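Local coordinates for aerolysin-like protein (Bombina maxima, PDB 6LH8) that probably acts as an aerolysin-like pore-forming toxin or as a regulator of one, at residues 96-100 against 145-149. Residues are numbered along the deposited sequence; the frame is centred on the assembly and turned at random.
Sequences EDKVT and SGINA
The carboxylate of Asp-97 has the methyl Val-99 CG2, from its own strand, over one face; on the other side of its plane Gly-146 CA lies obliquely past the OD2 end, 3.5 Å from OD2. Facing the carboxylate's outer end is Ile-147 N, which donates to the syn lone pair of OD2. This contact belongs to the long, twisted antiparallel sheet of an aerolysin-like chain. In sheet order, strand 41-53 separates 90-100 from 133-154, but here the sheet curls and their side chains meet directly, with no strand between. Both are antiparallel to 41-53, so they share a direction, and the touching parts diverge by 17°.

The N-O distance from Ile-147 N to Asp-97 OD2 is 2.8 Å, with a bent N-H...O angle of 144°. With its side chain leaving toward 145-149 and CG anti to the backbone N (chi1 -176°), Asp-97 extends its carboxylate to Ile-147. A water bridges the same OD2 to Ser-145 O, and a second links OD1 to Ile-147 O. The carboxylate therefore meets segment 145-149 directly through OD2 and by way of a water through OD1, which should restrict its rotation.

Beyond this polar end the contact turns apolar. The side chains of Ile-147 and Val-99 cross at about a right angle, with Val-99 CG2 3.9 Å from Ile-147 CG2. The other valine methyl, CG1, faces Ala-149 CB at 3.8 Å. Phe-44 of strand 41-53 and Leu-115 of strand 110-130 also touch Ile-147. Ser-145 OG is bonded to both Gly-146 O and Asn-118 N. Ile-147 CB comes within 3.3 Å of Asp-97 OD2, on the opposite side of the carboxylate plane from Gly-146 CA.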
loop_
_atom_site.group_PDB
_atom_site.type_symbol
_atom_site.label_atom_id
_atom_site.label_comp_id
_atom_site.label_asym_id
_atom_site.label_seq_id
_atom_site.Cartn_x
_atom_site.Cartn_y
_atom_site.Cartn_z
ATOM N N GLU A 96 -5.159 -8.359 6.061
ATOM C CA GLU A 96 -5.672 -7.969 7.364
ATOM C C GLU A 96 -4.497 -7.593 8.252
ATOM O O GLU A 96 -3.548 -8.364 8.392
ATOM C CB GLU A 96 -6.479 -9.095 8.009
ATOM C CG GLU A 96 -7.149 -8.658 9.311
ATOM C CD GLU A 96 -7.679 -9.825 10.135
ATOM O OE1 GLU A 96 -6.875 -10.512 10.807
ATOM O OE2 GLU A 96 -8.900 -10.043 10.112
ATOM N N ASP A 97 -4.544 -6.395 8.813
ATOM C CA ASP A 97 -3.518 -5.910 9.724
ATOM C C ASP A 97 -4.114 -5.945 11.127
ATOM O O ASP A 97 -5.021 -5.169 11.437
ATOM C CB ASP A 97 -3.099 -4.500 9.312
ATOM C CG ASP A 97 -1.964 -3.953 10.132
ATOM O OD1 ASP A 97 -1.297 -4.735 10.836
ATOM O OD2 ASP A 97 -1.737 -2.729 10.055
ATOM N N LYS A 98 -3.622 -6.852 11.968
ATOM C CA LYS A 98 -4.143 -7.035 13.318
ATOM C C LYS A 98 -3.179 -6.409 14.319
ATOM O O LYS A 98 -1.980 -6.692 14.285
ATOM C CB LYS A 98 -4.339 -8.528 13.609
ATOM C CG LYS A 98 -4.801 -8.847 15.005
ATOM C CD LYS A 98 -5.259 -10.299 15.102
ATOM C CE LYS A 98 -4.320 -11.238 14.364
ATOM N NZ LYS A 98 -4.638 -12.659 14.694
ATOM N N VAL A 99 -3.699 -5.550 15.189
ATOM C CA VAL A 99 -2.892 -4.732 16.093
ATOM C C VAL A 99 -3.307 -5.036 17.527
ATOM O O VAL A 99 -4.477 -4.859 17.894
ATOM C CB VAL A 99 -3.055 -3.235 15.788
ATOM C CG1 VAL A 99 -2.107 -2.418 16.653
ATOM C CG2 VAL A 99 -2.800 -2.967 14.313
ATOM N N THR A 100 -2.354 -5.469 18.345
ATOM C CA THR A 100 -2.655 -5.743 19.747
ATOM C C THR A 100 -2.846 -4.447 20.530
ATOM O O THR A 100 -2.058 -3.508 20.395
ATOM C CB THR A 100 -1.533 -6.574 20.380
ATOM O OG1 THR A 100 -1.322 -7.762 19.613
ATOM C CG2 THR A 100 -1.892 -6.964 21.828
ATOM N N SER A 145 1.622 0.897 4.943
ATOM C CA SER A 145 2.390 0.050 5.840
ATOM C C SER A 145 1.492 -0.575 6.906
ATOM O O SER A 145 0.304 -0.268 7.019
ATOM C CB SER A 145 3.488 0.857 6.518
ATOM O OG SER A 145 2.949 1.601 7.610
ATOM N N GLY A 146 2.085 -1.475 7.694
ATOM C CA GLY A 146 1.433 -1.931 8.907
ATOM C C GLY A 146 1.243 -0.799 9.897
ATOM O O GLY A 146 1.939 0.220 9.870
ATOM N N ILE A 147 0.260 -0.969 10.761
ATOM C CA ILE A 147 -0.125 0.067 11.711
ATOM C C ILE A 147 0.693 -0.082 12.988
ATOM O O ILE A 147 0.896 -1.195 13.491
ATOM C CB ILE A 147 -1.635 -0.004 11.990
ATOM C CG1 ILE A 147 -2.374 0.633 10.808
ATOM C CG2 ILE A 147 -1.988 0.671 13.320
ATOM C CD1 ILE A 147 -3.850 0.549 10.900
ATOM N N ASN A 148 1.161 1.046 13.509
ATOM C CA ASN A 148 1.792 1.116 14.817
ATOM C C ASN A 148 0.817 1.680 15.844
ATOM O O ASN A 148 0.102 2.646 15.569
ATOM C CB ASN A 148 3.041 1.993 14.775
ATOM C CG ASN A 148 3.675 2.134 16.134
ATOM O OD1 ASN A 148 3.436 3.111 16.853
ATOM N ND2 ASN A 148 4.456 1.128 16.522
ATOM N N ALA A 149 0.803 1.077 17.035
ATOM C CA ALA A 149 0.024 1.561 18.169
ATOM C C ALA A 149 0.973 2.167 19.190
ATOM O O ALA A 149 1.837 1.466 19.731
ATOM C CB ALA A 149 -0.791 0.435 18.809
HETATM O O HOH W 1 -2.276 -1.081 7.737
HETATM O O HOH W 2 0.749 -3.781 12.483
#